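Local coordinates for protein STI-1 (Caenorhabditis elegans, PDB 4GCN) that is the N-terminal TPR domain of a co-chaperone that binds the C-terminal pentapeptide of Hsp90, inhibits the Hsp90 ATPase and forms a complex with Hsp70 and Hsp90, at residues E60-Q63 with F64-A68. Residues are numbered along the deposited sequence; the frame is centred on the assembly and turned at random.
Sequences ECVQ and FCEKA
Cys61 turns its sulfur beside its own carbonyl carbon (chi1 176°), whereas Cys65, one turn later, holds SG beside its backbone N (chi1 -70°). The two sulfurs thus lie 4.2 Å apart, Cys61 SG to Cys65 SG, in apolar contact and too distant for a disulfide. They illustrate how i to i+4 neighbours meet along one face of an α-helix, here helix 58-74 of the second predicted tetratricopeptide repeat. On another flank, Val62 and Glu66 have the same spacing but a different chemistry: the CG1 methyl of Val62 touches the carboxylate at OE2 of Glu66 (3.3 Å) as the extended glutamate reaches obliquely back past it. The other oxygen, OE1 of Glu66, accepts a long hydrogen bond (3.3 Å) from a water that also donates to Gln63 O at 2.9 Å, so the bridge is firmer at the backbone end. Gln63 O takes a second bond from Lys67 N, at 3.1 Å and nearly straight (171°), so water and amide grip the same carbonyl. Similar i to i+4 bonds link Phe64 N to Glu60 O and Cys65 N to Cys61 O, the latter at 2.9 Å.

On the side facing helix 42-54, the Phe64 ring has Glu60 O at its edge and CD of Lys67 above one face, 3.8 Å from the plane and offset toward the rim; its ring also meets that of Tyr52. Cys61, Val62 and Cys65 instead touch helix 79-95 through Arg88, Ala92, Phe93 and Ala89. Helix 58-74 therefore packs against helices before and after it, as the second helix of a TPR does in the stacked helical array. Chemically, the contact divides into thiols buried in the inter-helix seam and, on an exposed flank, a hydrated carboxylate that its long water bond probably restrains only loosely.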
ATOM      1  N   GLU A  60       0.349   6.281  -9.282  1.00 25.79           N
ATOM      2  CA  GLU A  60       1.523   5.577  -8.713  1.00 24.81           C
ATOM      3  C   GLU A  60       1.180   4.798  -7.419  1.00 24.79           C
ATOM      4  O   GLU A  60       1.646   3.695  -7.237  1.00 22.67           O
ATOM      5  CB  GLU A  60       2.646   6.547  -8.493  1.00 25.29           C
ATOM      6  CG  GLU A  60       3.141   7.199  -9.765  1.00 31.44           C
ATOM      7  CD  GLU A  60       2.419   8.493 -10.146  1.00 37.41           C
ATOM      8  OE1 GLU A  60       1.207   8.783  -9.829  1.00 34.95           O
ATOM      9  OE2 GLU A  60       3.118   9.278 -10.811  1.00 48.00           O
ATOM     10  N   CYS A  61       0.333   5.375  -6.567  1.00 23.70           N
ATOM     11  CA  CYS A  61      -0.177   4.700  -5.375  1.00 24.00           C
ATOM     12  C   CYS A  61      -0.797   3.355  -5.756  1.00 26.00           C
ATOM     13  O   CYS A  61      -0.431   2.323  -5.201  1.00 22.86           O
ATOM     14  CB  CYS A  61      -1.163   5.565  -4.673  1.00 24.38           C
ATOM     15  SG  CYS A  61      -1.956   4.829  -3.255  1.00 25.78           S
ATOM     16  N   VAL A  62      -1.714   3.382  -6.714  1.00 23.59           N
ATOM     17  CA  VAL A  62      -2.362   2.178  -7.207  1.00 24.20           C
ATOM     18  C   VAL A  62      -1.337   1.164  -7.667  1.00 23.71           C
ATOM     19  O   VAL A  62      -1.471  -0.010  -7.352  1.00 22.89           O
ATOM     20  CB  VAL A  62      -3.392   2.429  -8.359  1.00 21.71           C
ATOM     21  CG1 VAL A  62      -3.846   1.101  -9.051  1.00 20.56           C
ATOM     22  CG2 VAL A  62      -4.569   3.224  -7.869  1.00 20.70           C
ATOM     23  N   GLN A  63      -0.330   1.617  -8.404  1.00 24.95           N
ATOM     24  CA  GLN A  63       0.713   0.732  -8.944  1.00 27.82           C
ATOM     25  C   GLN A  63       1.444   0.022  -7.823  1.00 23.84           C
ATOM     26  O   GLN A  63       1.651  -1.168  -7.876  1.00 23.86           O
ATOM     27  CB  GLN A  63       1.689   1.506  -9.871  1.00 29.06           C
ATOM     28  CG  GLN A  63       1.009   1.914 -11.167  1.00 33.75           C
ATOM     29  CD  GLN A  63       1.606   3.140 -11.857  1.00 34.75           C
ATOM     30  OE1 GLN A  63       2.812   3.351 -11.790  1.00 31.58           O
ATOM     31  NE2 GLN A  63       0.756   3.925 -12.571  1.00 32.43           N
ATOM     32  N   PHE A  64       1.712   0.721  -6.757  1.00 23.39           N
ATOM     33  CA  PHE A  64       2.371   0.075  -5.637  1.00 24.22           C
ATOM     34  C   PHE A  64       1.462  -0.814  -4.796  1.00 24.81           C
ATOM     35  O   PHE A  64       1.934  -1.755  -4.161  1.00 26.41           O
ATOM     36  CB  PHE A  64       3.207   1.089  -4.842  1.00 23.55           C
ATOM     37  CG  PHE A  64       4.563   1.277  -5.466  1.00 25.38           C
ATOM     38  CD1 PHE A  64       4.707   1.991  -6.643  1.00 27.23           C
ATOM     39  CD2 PHE A  64       5.668   0.595  -4.965  1.00 27.42           C
ATOM     40  CE1 PHE A  64       5.958   2.095  -7.282  1.00 30.00           C
ATOM     41  CE2 PHE A  64       6.908   0.704  -5.592  1.00 29.07           C
ATOM     42  CZ  PHE A  64       7.055   1.435  -6.754  1.00 30.09           C
ATOM     43  N   CYS A  65       0.156  -0.513  -4.783  1.00 21.39           N
ATOM     44  CA  CYS A  65      -0.812  -1.402  -4.163  1.00 18.86           C
ATOM     45  C   CYS A  65      -0.853  -2.709  -4.917  1.00 20.81           C
ATOM     46  O   CYS A  65      -0.954  -3.774  -4.331  1.00 20.28           O
ATOM     47  CB  CYS A  65      -2.198  -0.748  -4.181  1.00 20.06           C
ATOM     48  SG  CYS A  65      -2.332   0.668  -3.078  1.00 24.27           S
ATOM     49  N   GLU A  66      -0.783  -2.614  -6.205  1.00 21.22           N
ATOM     50  CA  GLU A  66      -0.816  -3.800  -7.060  1.00 22.76           C
ATOM     51  C   GLU A  66       0.436  -4.680  -6.801  1.00 23.98           C
ATOM     52  O   GLU A  66       0.374  -5.941  -6.722  1.00 23.26           O
ATOM     53  CB  GLU A  66      -0.858  -3.372  -8.531  1.00 25.36           C
ATOM     54  CG  GLU A  66      -2.190  -2.754  -8.999  1.00 29.16           C
ATOM     55  CD  GLU A  66      -2.083  -1.981 -10.363  1.00 32.99           C
ATOM     56  OE1 GLU A  66      -0.995  -1.837 -10.947  1.00 33.09           O
ATOM     57  OE2 GLU A  66      -3.103  -1.516 -10.884  1.00 37.69           O
ATOM     58  N   LYS A  67       1.583  -4.025  -6.737  1.00 24.12           N
ATOM     59  CA  LYS A  67       2.826  -4.677  -6.286  1.00 25.29           C
ATOM     60  C   LYS A  67       2.679  -5.345  -4.875  1.00 23.39           C
ATOM     61  O   LYS A  67       2.997  -6.504  -4.733  1.00 23.85           O
ATOM     62  CB  LYS A  67       4.034  -3.714  -6.324  1.00 28.01           C
ATOM     63  CG  LYS A  67       4.623  -3.438  -7.698  1.00 33.19           C
ATOM     64  CD  LYS A  67       5.683  -2.320  -7.565  1.00 35.21           C
ATOM     65  CE  LYS A  67       6.297  -1.856  -8.864  1.00 38.67           C
ATOM     66  NZ  LYS A  67       6.448  -2.955  -9.860  1.00 41.38           N
ATOM     67  N   ALA A  68       2.113  -4.653  -3.887  1.00 22.78           N
ATOM     68  CA  ALA A  68       1.928  -5.222  -2.575  1.00 22.31           C
ATOM     69  C   ALA A  68       1.117  -6.512  -2.622  1.00 23.52           C
ATOM     70  O   ALA A  68       1.440  -7.481  -1.972  1.00 22.79           O
ATOM     71  CB  ALA A  68       1.260  -4.177  -1.639  1.00 23.07           C
TER
HETATM   72  O   HOH W   1       2.219  -2.395 -10.457  1.00 57.20           O